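Aldose 1-epimerase (Caenorhabditis elegans, PDB 1LUR) probably catalyses the interconversion of the alpha and beta anomers of aldose sugars such as galactose. Local coordinates at residues P304-A309 against D325-E330; H157-T160 against L166-L169; G206-V211 against D314-V319; V70-N75 against G137-D142; T254-W259 against I276-S281. One frame throughout, in Å; residues are numbered along the deposited sequence.

From the N terminus, the first loop to close is the one between 70-75 and 137-142 (contact 4), where an arginine meets the start of a strand of the nine-stranded sheet. Contact 2 follows as a short closure, setting 157-160 of the same sheet against the chain at 166-169; it touches contact 4 directly. Contact 3 then opens a long loop, from 206-211 at the edge of the seven-stranded sheet to 314-319. Contact 5 (254-259 with 276-281) is nested inside it, while contact 1 (304-309 with 325-330) crosses it. Contacts 1 and 5 each join the two sheets, with centres about 17 Å apart.

Contact 1: residues P304-A309 against D325-E330; sequences PQFHSA and DHYCQE
Phe306 reaches from just beyond the end of strand 300-305 to the side chains of Tyr327 and Gln329. Its CG is anti to the carbonyl carbon and beside the backbone N (chi1 -78°), which directs the ring at strand 327-337. CB makes no close approach to the other segment, and CG packs on Val319. Further out, CD1 comes within 4.1 Å of Tyr327 OH. CE1 is nearer, 3.7 Å from Tyr327 OH, with the hydroxyl lying at the edge of the phenyl ring close to its plane. The same CE1 is 3.9 Å from Tyr327 CE1, for the two aromatic side chains run antiparallel and overlap at their ends. At the tip, CZ meets Gln329 NE2 at 3.6 Å, and the phenyl and amide planes are 69° apart. A large flat residue suits this place because it can touch a phenol and an amide at once without asking either for a hydrogen bond. Tyr327 OH bonds to Tyr273 OH and Leu169 N, and the other end of the amide, Gln329 OE1, to Ser272 OG. On the backbone of the phenylalanine, Gln305 NE2 donates to Phe306 O at 3.0 Å, which probably helps to fix the chain where it leaves the strand. Phe306 thus joins two sheets, strand 300-305 lying between 170-175 and 275-279 in one, and strand 327-337 between 152-160 and 265-271 in the other.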
# COMPACT_ATOMS: atom_id res chain seq x y z
N PRO A 304 3.94 1.89 -0.13
CA PRO A 304 5.32 1.87 -0.63
C PRO A 304 5.21 1.20 -1.99
O PRO A 304 4.64 0.12 -2.09
CB PRO A 304 6.04 1.01 0.39
CG PRO A 304 5.30 1.32 1.67
CD PRO A 304 3.86 1.28 1.21
N GLN A 305 5.77 1.80 -3.03
CA GLN A 305 5.67 1.21 -4.37
C GLN A 305 6.63 1.90 -5.32
O GLN A 305 7.39 2.78 -4.92
CB GLN A 305 4.26 1.46 -4.90
CG GLN A 305 3.98 2.97 -5.01
CD GLN A 305 2.64 3.35 -5.63
OE1 GLN A 305 1.58 3.04 -5.08
NE2 GLN A 305 2.69 4.04 -6.77
N PHE A 306 6.58 1.49 -6.59
CA PHE A 306 7.43 2.08 -7.61
C PHE A 306 6.56 3.24 -8.09
O PHE A 306 5.34 3.24 -7.86
CB PHE A 306 7.66 1.13 -8.80
CG PHE A 306 8.68 0.07 -8.53
CD1 PHE A 306 8.28 -1.21 -8.16
CD2 PHE A 306 10.04 0.34 -8.65
CE1 PHE A 306 9.23 -2.21 -7.92
CE2 PHE A 306 10.99 -0.64 -8.42
CZ PHE A 306 10.59 -1.92 -8.05
N HIS A 307 7.16 4.22 -8.76
CA HIS A 307 6.41 5.36 -9.25
C HIS A 307 5.13 4.95 -9.97
O HIS A 307 5.12 4.00 -10.76
CB HIS A 307 7.24 6.18 -10.24
CG HIS A 307 8.51 6.72 -9.67
ND1 HIS A 307 9.49 5.90 -9.14
CD2 HIS A 307 8.98 7.98 -9.58
CE1 HIS A 307 10.51 6.65 -8.75
NE2 HIS A 307 10.22 7.91 -9.00
N SER A 308 4.06 5.69 -9.71
CA SER A 308 2.78 5.40 -10.34
C SER A 308 2.94 5.70 -11.84
O SER A 308 3.66 6.62 -12.23
CB SER A 308 1.69 6.29 -9.74
OG SER A 308 1.48 6.00 -8.38
N ALA A 309 2.28 4.91 -12.69
CA ALA A 309 2.34 5.08 -14.14
C ALA A 309 3.73 4.82 -14.73
O ALA A 309 4.03 5.27 -15.84
CB ALA A 309 1.88 6.49 -14.53
N ASP A 325 14.63 -13.67 -13.55
CA ASP A 325 14.84 -12.66 -12.52
C ASP A 325 13.89 -12.85 -11.35
O ASP A 325 12.92 -13.61 -11.43
CB ASP A 325 14.66 -11.24 -13.08
CG ASP A 325 15.71 -10.89 -14.13
OD1 ASP A 325 16.83 -11.46 -14.07
OD2 ASP A 325 15.43 -10.04 -14.99
N HIS A 326 14.19 -12.17 -10.25
CA HIS A 326 13.36 -12.26 -9.06
C HIS A 326 12.91 -10.90 -8.58
O HIS A 326 13.73 -10.02 -8.32
CB HIS A 326 14.12 -12.97 -7.93
CG HIS A 326 14.37 -14.42 -8.17
ND1 HIS A 326 15.26 -14.88 -9.11
CD2 HIS A 326 13.84 -15.52 -7.59
CE1 HIS A 326 15.27 -16.20 -9.11
NE2 HIS A 326 14.41 -16.62 -8.19
N TYR A 327 11.60 -10.72 -8.47
CA TYR A 327 11.06 -9.46 -8.00
C TYR A 327 11.24 -9.64 -6.49
O TYR A 327 10.82 -10.66 -5.94
CB TYR A 327 9.57 -9.35 -8.33
CG TYR A 327 8.91 -8.08 -7.85
CD1 TYR A 327 8.68 -7.01 -8.71
CD2 TYR A 327 8.48 -7.97 -6.53
CE1 TYR A 327 8.03 -5.86 -8.28
CE2 TYR A 327 7.82 -6.83 -6.08
CZ TYR A 327 7.59 -5.78 -6.96
OH TYR A 327 6.90 -4.68 -6.51
N CYS A 328 11.85 -8.67 -5.84
CA CYS A 328 12.07 -8.78 -4.40
C CYS A 328 12.09 -7.42 -3.74
O CYS A 328 13.02 -6.65 -3.92
CB CYS A 328 13.40 -9.51 -4.14
SG CYS A 328 13.63 -10.08 -2.44
N GLN A 329 11.03 -7.11 -2.98
CA GLN A 329 10.93 -5.83 -2.29
C GLN A 329 10.39 -6.10 -0.89
O GLN A 329 9.81 -7.15 -0.64
CB GLN A 329 9.95 -4.89 -3.00
CG GLN A 329 10.27 -4.58 -4.46
CD GLN A 329 11.54 -3.76 -4.64
OE1 GLN A 329 11.84 -2.87 -3.84
NE2 GLN A 329 12.28 -4.05 -5.71
N GLU A 330 10.59 -5.15 0.02
CA GLU A 330 10.11 -5.32 1.38
C GLU A 330 9.72 -3.99 2.00
O GLU A 330 10.18 -2.92 1.58
CB GLU A 330 11.17 -6.00 2.27
CG GLU A 330 12.34 -5.12 2.66
CD GLU A 330 13.14 -5.68 3.83
OE1 GLU A 330 14.11 -5.01 4.25
OE2 GLU A 330 12.80 -6.77 4.34

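Contact 2: residues H157-T160 against L166-L169; sequences HHAT and LLAL
Leu167 and Leu169 press on Ala159 and His157, so that a connecting piece of chain packs against one face of strand 152-160 in the nine-stranded sheet of the mutarotase beta-sandwich. Walking along 166-169, the first residue, Leu166, serves another part of the core, where it packs on Leu82, Phe84 and Pro311. Leu167 turns to the strand: a chi1 of -165° swings its CG away from the backbone N, and its CD2 comes down on Ala159 CB at 3.4 Å. That is tighter than ordinary van der Waals contact between methyl groups, which leaves little room there for anything larger than alanine. Ala168 points the other way and contributes through its backbone, bonded to Arg72 and Ala74; this, with a backbone bond from Leu167 to Val319, holds the irregular chain in place. Leu169 returns to the strand two residues on, opposite His157, with their CA atoms 7.6 Å apart. Its aliphatic branches run across the imidazole at a slant, which lets a methyl lie over the flat ring. One ring nitrogen, His157 ND1, is hydrogen-bonded to Tyr273 OH, which limits the rotation of the ring, and all four touching residues are buried. Leu169 CB approaches His157 ND1 to 3.9 Å, while Leu169 CD1 sits over one face of the ring, 4.1 Å from His157 CG.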
# COMPACT_ATOMS: atom_id res chain seq x y z
N HIS A 157 7.57 -8.84 -0.68
CA HIS A 157 6.91 -9.00 -1.96
C HIS A 157 7.91 -9.74 -2.85
O HIS A 157 9.00 -9.24 -3.10
CB HIS A 157 6.58 -7.63 -2.55
CG HIS A 157 5.41 -6.96 -1.90
ND1 HIS A 157 5.09 -5.64 -2.13
CD2 HIS A 157 4.46 -7.44 -1.06
CE1 HIS A 157 3.99 -5.33 -1.46
NE2 HIS A 157 3.59 -6.41 -0.80
N HIS A 158 7.55 -10.93 -3.30
CA HIS A 158 8.43 -11.72 -4.15
C HIS A 158 7.67 -12.23 -5.37
O HIS A 158 6.46 -12.42 -5.32
CB HIS A 158 8.97 -12.92 -3.37
CG HIS A 158 9.78 -13.87 -4.20
ND1 HIS A 158 11.07 -13.60 -4.60
CD2 HIS A 158 9.47 -15.08 -4.72
CE1 HIS A 158 11.52 -14.60 -5.33
NE2 HIS A 158 10.57 -15.51 -5.42
N ALA A 159 8.39 -12.47 -6.47
CA ALA A 159 7.75 -12.96 -7.68
C ALA A 159 8.73 -13.40 -8.75
O ALA A 159 9.88 -12.97 -8.79
CB ALA A 159 6.81 -11.90 -8.25
N THR A 160 8.24 -14.28 -9.63
CA THR A 160 9.01 -14.81 -10.75
C THR A 160 8.02 -14.93 -11.91
O THR A 160 6.81 -14.79 -11.71
CB THR A 160 9.59 -16.20 -10.43
OG1 THR A 160 8.54 -17.09 -10.04
CG2 THR A 160 10.61 -16.11 -9.31
N LEU A 166 5.07 -6.85 -16.68
CA LEU A 166 5.27 -5.77 -15.73
C LEU A 166 4.74 -6.17 -14.36
O LEU A 166 3.75 -6.89 -14.26
CB LEU A 166 4.53 -4.51 -16.21
CG LEU A 166 4.90 -3.91 -17.58
CD1 LEU A 166 3.81 -2.96 -18.05
CD2 LEU A 166 6.24 -3.18 -17.48
N LEU A 167 5.42 -5.74 -13.30
CA LEU A 167 4.99 -6.06 -11.94
C LEU A 167 5.46 -4.97 -10.99
O LEU A 167 6.67 -4.73 -10.83
CB LEU A 167 5.50 -7.43 -11.47
CG LEU A 167 4.77 -7.94 -10.21
CD1 LEU A 167 3.39 -8.44 -10.58
CD2 LEU A 167 5.57 -9.05 -9.55
N ALA A 168 4.50 -4.29 -10.39
CA ALA A 168 4.80 -3.21 -9.45
C ALA A 168 3.71 -3.30 -8.40
O ALA A 168 2.58 -2.85 -8.63
CB ALA A 168 4.77 -1.87 -10.17
N LEU A 169 4.04 -3.89 -7.26
CA LEU A 169 3.07 -4.05 -6.19
C LEU A 169 3.16 -3.02 -5.08
O LEU A 169 4.04 -2.16 -5.06
CB LEU A 169 3.25 -5.43 -5.55
CG LEU A 169 3.53 -6.62 -6.48
CD1 LEU A 169 3.91 -7.84 -5.64
CD2 LEU A 169 2.30 -6.91 -7.32

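Contact 3: residues G206-V211 against D314-V319; sequences GAIRSV and DHFPDV
Phe316 and Gly206 bury the most area here, and His315 adds a polar link between the same two pieces of chain. His315 holds its CG between the backbone N and the carbonyl carbon (chi1 57°), which points the ring at Gly206 O. His315 NE2 donates to Gly206 O at 2.6 Å, a short bond and a fairly straight one, with an N-H...O angle of 161°. The donor lies in the carbonyl plane on a lone pair, and the oxygen lies almost in the imidazole plane. The outer end of the Phe316 ring does the touching: its CZ is 3.9 Å from Gly206 CA, and its CE1 meets Ile208 CD1 at 3.8 Å, the isoleucine arriving from the opposite direction. Phe316 CD1 also rests 3.6 Å above one face of the His315 imidazole, towards its rim. Glycine suits position 206 because, at its positive phi of 102°, a beta carbon would be jammed against the preceding carbonyl oxygen. Replacing Phe316 with an alanine would probably leave the Ile208 methyl and the Gly206 backbone without their apolar cover and the His315 imidazole without support on one face. Beyond the contact, the Phe316 ring meets those of His307 and Phe313. Gly206 marks a corner just before 207-210, an edge strand of the seven-stranded sheet, so a long loop folds back against the edge of an antiparallel beta-sandwich.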
# COMPACT_ATOMS: atom_id res chain seq x y z
N GLY A 206 4.09 12.67 -15.65
CA GLY A 206 5.44 12.33 -16.05
C GLY A 206 6.44 13.33 -15.49
O GLY A 206 7.66 13.17 -15.64
N ALA A 207 5.93 14.37 -14.85
CA ALA A 207 6.77 15.41 -14.26
C ALA A 207 7.05 15.14 -12.78
O ALA A 207 6.23 14.54 -12.09
CB ALA A 207 6.09 16.77 -14.41
N ILE A 208 8.22 15.57 -12.32
CA ILE A 208 8.62 15.39 -10.93
C ILE A 208 8.78 16.81 -10.41
O ILE A 208 9.43 17.64 -11.04
CB ILE A 208 9.97 14.66 -10.80
CG1 ILE A 208 9.88 13.25 -11.39
CG2 ILE A 208 10.37 14.59 -9.32
CD1 ILE A 208 8.88 12.35 -10.71
N ARG A 209 8.18 17.08 -9.25
CA ARG A 209 8.27 18.40 -8.67
C ARG A 209 8.91 18.39 -7.30
O ARG A 209 8.73 17.45 -6.52
CB ARG A 209 6.88 19.03 -8.55
CG ARG A 209 6.30 19.53 -9.86
CD ARG A 209 4.97 20.24 -9.63
NE ARG A 209 5.11 21.32 -8.65
CZ ARG A 209 4.09 22.04 -8.19
NH1 ARG A 209 2.86 21.80 -8.62
NH2 ARG A 209 4.31 23.00 -7.29
N SER A 210 9.68 19.44 -7.04
CA SER A 210 10.36 19.58 -5.77
C SER A 210 9.27 19.81 -4.74
O SER A 210 8.22 20.37 -5.05
CB SER A 210 11.30 20.79 -5.79
OG SER A 210 11.67 21.18 -4.48
N VAL A 211 9.51 19.36 -3.52
CA VAL A 211 8.53 19.54 -2.48
C VAL A 211 8.72 20.90 -1.81
O VAL A 211 7.81 21.41 -1.16
CB VAL A 211 8.66 18.43 -1.42
CG1 VAL A 211 9.88 18.67 -0.54
CG2 VAL A 211 7.41 18.37 -0.61
N ASP A 314 9.12 6.12 -19.64
CA ASP A 314 10.41 5.43 -19.62
C ASP A 314 11.48 6.05 -18.73
O ASP A 314 12.52 5.43 -18.52
CB ASP A 314 10.95 5.24 -21.03
CG ASP A 314 11.18 6.53 -21.76
OD1 ASP A 314 11.81 7.44 -21.17
OD2 ASP A 314 10.74 6.64 -22.92
N HIS A 315 11.24 7.25 -18.21
CA HIS A 315 12.25 7.87 -17.34
C HIS A 315 11.96 7.50 -15.89
O HIS A 315 12.73 7.82 -14.99
CB HIS A 315 12.29 9.40 -17.50
CG HIS A 315 10.98 10.08 -17.26
ND1 HIS A 315 9.89 9.93 -18.08
CD2 HIS A 315 10.61 10.97 -16.30
CE1 HIS A 315 8.90 10.69 -17.65
NE2 HIS A 315 9.31 11.33 -16.57
N PHE A 316 10.83 6.82 -15.67
CA PHE A 316 10.46 6.39 -14.33
C PHE A 316 11.09 5.01 -14.25
O PHE A 316 11.55 4.48 -15.27
CB PHE A 316 8.94 6.26 -14.18
CG PHE A 316 8.23 7.56 -13.87
CD1 PHE A 316 8.92 8.77 -13.90
CD2 PHE A 316 6.87 7.56 -13.57
CE1 PHE A 316 8.25 9.97 -13.63
CE2 PHE A 316 6.20 8.75 -13.31
CZ PHE A 316 6.89 9.96 -13.34
N PRO A 317 11.12 4.39 -13.06
CA PRO A 317 11.72 3.06 -12.92
C PRO A 317 11.15 1.98 -13.84
O PRO A 317 9.94 1.94 -14.10
CB PRO A 317 11.49 2.73 -11.45
CG PRO A 317 11.52 4.05 -10.79
CD PRO A 317 10.71 4.91 -11.74
N ASP A 318 12.03 1.12 -14.33
CA ASP A 318 11.63 0.03 -15.21
C ASP A 318 11.00 -1.03 -14.31
O ASP A 318 11.71 -1.62 -13.49
CB ASP A 318 12.87 -0.55 -15.90
CG ASP A 318 12.54 -1.65 -16.89
OD1 ASP A 318 11.48 -2.30 -16.75
OD2 ASP A 318 13.36 -1.89 -17.81
N VAL A 319 9.70 -1.27 -14.43
CA VAL A 319 9.07 -2.28 -13.58
C VAL A 319 8.81 -3.61 -14.29
O VAL A 319 7.93 -4.37 -13.91
CB VAL A 319 7.74 -1.78 -12.94
CG1 VAL A 319 8.02 -0.60 -12.02
CG2 VAL A 319 6.72 -1.39 -14.02

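Contact 4: residues V70-N75 against G137-D142; sequences VGRVAN and GDAKID
Arg72 reaches Gly137 through a side chain that sets out on the side of its own backbone N (chi1 -76°), runs on extended, and then bends at chi3 (-80°) to turn the guanidinium towards the carbonyl. The contact lies in the beta-sandwich of the mutarotase family, where the loop after strand 69-70 meets the start of strand 138-147 in the nine-stranded sheet. The loop is unusual in itself, for the peptide bond between Gly71 and Arg72 is cis. Arg72 NH1 and Arg72 NH2 each give Gly137 O a weak hydrogen bond of 3.3 Å, both bent to 135°, so the oxygen is held in a fork at the edge of the guanidinium, near its plane. Arginine suits the place because its several N-H groups can serve a cluster of acceptors: NH2 also forms a salt bridge with Asp133, and weak bonds run from NH2 to Leu135 O and from NH1 to Pro136 O. With this arginine exchanged for a leucine, Asp133 is likely to be left without its charge partner and the carbonyls of Leu135, Pro136 and Gly137 without these weak donors. Glycine is favoured at 137 by its positive phi. Asp138 turns its side chain away from the loop, to Asp162 N and Thr163 OG1, leaving its OD1 6.2 Å from Arg72 NH1. Ala139, a small residue that faces the arginine, makes a loose approach, Arg72 CD to Ala139 CB at 4.5 Å, and Arg72 NH1 passes 3.5 Å from Asp138 CA.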
# COMPACT_ATOMS: atom_id res chain seq x y z
N VAL A 70 -1.91 -4.93 -3.65
CA VAL A 70 -2.29 -4.51 -5.00
C VAL A 70 -1.30 -4.88 -6.10
O VAL A 70 -0.09 -4.78 -5.91
CB VAL A 70 -2.52 -2.98 -5.03
CG1 VAL A 70 -2.82 -2.53 -6.45
CG2 VAL A 70 -3.66 -2.60 -4.10
N GLY A 71 -1.84 -5.28 -7.24
CA GLY A 71 -1.04 -5.67 -8.40
C GLY A 71 -1.98 -6.02 -9.55
O GLY A 71 -3.20 -5.99 -9.35
N ARG A 72 -1.46 -6.40 -10.72
CA ARG A 72 -0.02 -6.51 -10.96
C ARG A 72 0.72 -5.19 -11.08
O ARG A 72 1.95 -5.17 -11.05
CB ARG A 72 0.26 -7.37 -12.19
CG ARG A 72 0.08 -8.86 -11.93
CD ARG A 72 0.69 -9.70 -13.02
NE ARG A 72 -0.16 -9.79 -14.20
CZ ARG A 72 0.27 -10.16 -15.40
NH1 ARG A 72 1.55 -10.47 -15.58
NH2 ARG A 72 -0.59 -10.24 -16.41
N VAL A 73 -0.01 -4.10 -11.24
CA VAL A 73 0.61 -2.80 -11.35
C VAL A 73 -0.20 -1.86 -10.49
O VAL A 73 -1.36 -1.55 -10.79
CB VAL A 73 0.65 -2.28 -12.79
CG1 VAL A 73 1.16 -0.84 -12.81
CG2 VAL A 73 1.54 -3.17 -13.64
N ALA A 74 0.40 -1.43 -9.38
CA ALA A 74 -0.27 -0.53 -8.46
C ALA A 74 -0.54 0.82 -9.10
O ALA A 74 0.24 1.33 -9.91
CB ALA A 74 0.57 -0.35 -7.21
N ASN A 75 -1.66 1.40 -8.70
CA ASN A 75 -2.10 2.69 -9.19
C ASN A 75 -2.53 2.66 -10.65
O ASN A 75 -2.99 1.64 -11.15
CB ASN A 75 -1.03 3.76 -8.95
CG ASN A 75 -1.63 5.14 -8.73
OD1 ASN A 75 -1.89 5.88 -9.68
ND2 ASN A 75 -1.87 5.49 -7.47
N GLY A 137 2.50 -10.75 -20.19
CA GLY A 137 3.08 -11.90 -19.52
C GLY A 137 2.36 -12.51 -18.34
O GLY A 137 1.14 -12.42 -18.21
N ASP A 138 3.13 -13.15 -17.47
CA ASP A 138 2.57 -13.79 -16.29
C ASP A 138 3.49 -13.60 -15.09
O ASP A 138 4.54 -12.96 -15.19
CB ASP A 138 2.37 -15.28 -16.55
CG ASP A 138 3.65 -15.96 -17.00
OD1 ASP A 138 4.71 -15.71 -16.38
OD2 ASP A 138 3.61 -16.75 -17.97
N ALA A 139 3.10 -14.18 -13.96
CA ALA A 139 3.91 -14.08 -12.76
C ALA A 139 3.34 -14.90 -11.63
O ALA A 139 2.13 -15.09 -11.52
CB ALA A 139 4.01 -12.62 -12.32
N LYS A 140 4.24 -15.42 -10.81
CA LYS A 140 3.87 -16.23 -9.66
C LYS A 140 4.27 -15.27 -8.54
O LYS A 140 5.46 -14.98 -8.38
CB LYS A 140 4.69 -17.51 -9.59
CG LYS A 140 4.34 -18.36 -8.37
CD LYS A 140 5.20 -19.61 -8.27
CE LYS A 140 4.96 -20.31 -6.94
NZ LYS A 140 5.31 -19.43 -5.79
N ILE A 141 3.29 -14.77 -7.81
CA ILE A 141 3.56 -13.84 -6.73
C ILE A 141 3.37 -14.42 -5.34
O ILE A 141 2.38 -15.10 -5.07
CB ILE A 141 2.66 -12.57 -6.85
CG1 ILE A 141 2.86 -11.91 -8.21
CG2 ILE A 141 3.01 -11.56 -5.77
CD1 ILE A 141 1.82 -12.29 -9.24
N ASP A 142 4.33 -14.13 -4.46
CA ASP A 142 4.30 -14.60 -3.08
C ASP A 142 4.49 -13.41 -2.16
O ASP A 142 5.43 -12.63 -2.32
CB ASP A 142 5.40 -15.64 -2.85
CG ASP A 142 5.02 -17.02 -3.36
OD1 ASP A 142 4.70 -17.14 -4.57
OD2 ASP A 142 5.04 -17.97 -2.56

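Contact 5: residues T254-W259 against I276-S281; sequences TYLRFW and IHLYAS
Leu256 meets Ile276 and Leu278 through a single methyl group, and no hydrogen bond joins the two segments. That methyl, Leu256 CD1, lies 4.2 Å from Ile276 CD1 and 4.1 Å from Leu278 CD2, so the contact is made between the ends of three aliphatic side chains. A chi1 of 172°, trans across the CA-CB bond from the backbone N, sends Leu256 towards the other strand; it crosses Ile276 at a slant and lies head to tail with Leu278. Branched aliphatic residues suit this buried place, since they fill it without bringing a polar group that would need a partner. Leu188 and Met190 pack on Leu256 from its own sheet, Met190 touching Ile276 as well, while from strand 238-243 Ile243 packs on Ile276 and Leu241 on Leu278. Between the two inward residues of its strand, His277 faces the opposite way, its ring nitrogens bonded to Asp238 and Asp240. At the start of strand 256-259, Tyr255 and Leu256 both face Ile269, a classic beta bulge. That strand belongs to the nine-stranded sheet and 275-279 to the seven-stranded one, and the meeting of their inward methyls is part of the hydrophobic interior of an antiparallel beta-sandwich, the fold of the galactose mutarotase family.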
# COMPACT_ATOMS: atom_id res chain seq x y z
N THR A 254 15.03 5.03 8.52
CA THR A 254 13.61 5.35 8.48
C THR A 254 13.36 6.44 7.45
O THR A 254 14.07 7.44 7.41
CB THR A 254 13.12 5.84 9.85
OG1 THR A 254 13.31 4.81 10.83
CG2 THR A 254 11.64 6.22 9.80
N TYR A 255 12.34 6.25 6.62
CA TYR A 255 12.01 7.23 5.59
C TYR A 255 10.70 7.94 5.90
O TYR A 255 10.43 9.02 5.37
CB TYR A 255 11.89 6.56 4.23
CG TYR A 255 13.15 5.88 3.78
CD1 TYR A 255 14.38 6.54 3.84
CD2 TYR A 255 13.12 4.57 3.29
CE1 TYR A 255 15.55 5.92 3.42
CE2 TYR A 255 14.29 3.95 2.86
CZ TYR A 255 15.50 4.63 2.93
OH TYR A 255 16.65 4.00 2.52
N LEU A 256 9.89 7.33 6.75
CA LEU A 256 8.61 7.90 7.13
C LEU A 256 8.25 7.59 8.58
O LEU A 256 8.46 6.48 9.06
CB LEU A 256 7.52 7.38 6.20
CG LEU A 256 6.06 7.71 6.53
CD1 LEU A 256 5.21 7.58 5.28
CD2 LEU A 256 5.54 6.78 7.62
N ARG A 257 7.72 8.60 9.26
CA ARG A 257 7.30 8.48 10.66
C ARG A 257 5.90 9.08 10.72
O ARG A 257 5.69 10.23 10.34
CB ARG A 257 8.27 9.26 11.56
CG ARG A 257 9.74 8.91 11.31
CD ARG A 257 10.68 9.89 12.00
NE ARG A 257 12.07 9.73 11.55
CZ ARG A 257 12.49 9.99 10.31
NH1 ARG A 257 11.64 10.42 9.39
NH2 ARG A 257 13.77 9.82 9.99
N PHE A 258 4.95 8.29 11.20
CA PHE A 258 3.55 8.71 11.32
C PHE A 258 3.15 8.46 12.77
O PHE A 258 3.31 7.35 13.28
CB PHE A 258 2.71 7.86 10.36
CG PHE A 258 1.27 8.29 10.24
CD1 PHE A 258 0.94 9.62 9.99
CD2 PHE A 258 0.25 7.34 10.30
CE1 PHE A 258 -0.39 9.99 9.81
CE2 PHE A 258 -1.08 7.71 10.12
CZ PHE A 258 -1.40 9.04 9.87
N TRP A 259 2.63 9.48 13.45
CA TRP A 259 2.23 9.29 14.84
C TRP A 259 1.09 10.18 15.31
O TRP A 259 0.71 11.14 14.63
CB TRP A 259 3.45 9.49 15.75
CG TRP A 259 3.94 10.91 15.82
CD1 TRP A 259 3.54 11.87 16.71
CD2 TRP A 259 4.90 11.54 14.96
NE1 TRP A 259 4.20 13.05 16.47
CE2 TRP A 259 5.03 12.88 15.40
CE3 TRP A 259 5.65 11.10 13.87
CZ2 TRP A 259 5.90 13.78 14.77
CZ3 TRP A 259 6.52 12.01 13.25
CH2 TRP A 259 6.63 13.33 13.70
N ILE A 276 6.63 6.32 -1.89
CA ILE A 276 5.57 5.96 -0.97
C ILE A 276 4.37 6.80 -1.36
O ILE A 276 4.41 8.03 -1.25
CB ILE A 276 5.93 6.24 0.50
CG1 ILE A 276 7.09 5.35 0.94
CG2 ILE A 276 4.70 6.02 1.36
CD1 ILE A 276 7.47 5.51 2.41
N HIS A 277 3.32 6.15 -1.82
CA HIS A 277 2.12 6.86 -2.22
C HIS A 277 1.26 7.12 -0.99
O HIS A 277 0.88 6.18 -0.28
CB HIS A 277 1.31 6.06 -3.23
CG HIS A 277 0.12 6.79 -3.77
ND1 HIS A 277 0.23 7.76 -4.74
CD2 HIS A 277 -1.19 6.73 -3.43
CE1 HIS A 277 -0.97 8.27 -4.98
NE2 HIS A 277 -1.85 7.66 -4.20
N LEU A 278 0.95 8.39 -0.75
CA LEU A 278 0.14 8.79 0.39
C LEU A 278 -1.23 9.23 -0.10
O LEU A 278 -1.34 10.11 -0.95
CB LEU A 278 0.81 9.95 1.13
CG LEU A 278 2.26 9.75 1.57
CD1 LEU A 278 2.82 11.05 2.13
CD2 LEU A 278 2.33 8.64 2.60
N TYR A 279 -2.28 8.62 0.45
CA TYR A 279 -3.65 8.95 0.08
C TYR A 279 -4.42 9.31 1.35
O TYR A 279 -4.66 8.45 2.20
CB TYR A 279 -4.31 7.77 -0.64
CG TYR A 279 -5.79 7.96 -0.88
CD1 TYR A 279 -6.28 9.10 -1.50
CD2 TYR A 279 -6.70 6.97 -0.50
CE1 TYR A 279 -7.65 9.27 -1.73
CE2 TYR A 279 -8.07 7.13 -0.72
CZ TYR A 279 -8.53 8.28 -1.33
OH TYR A 279 -9.88 8.43 -1.54
N ALA A 280 -4.79 10.58 1.46
CA ALA A 280 -5.52 11.08 2.62
C ALA A 280 -6.96 10.58 2.79
O ALA A 280 -7.72 11.15 3.57
CB ALA A 280 -5.50 12.61 2.62
N SER A 281 -7.34 9.55 2.05
CA SER A 281 -8.69 9.00 2.16
C SER A 281 -9.82 10.00 1.91
O SER A 281 -10.89 9.91 2.53
CB SER A 281 -8.83 8.36 3.54
OG SER A 281 -10.14 7.85 3.76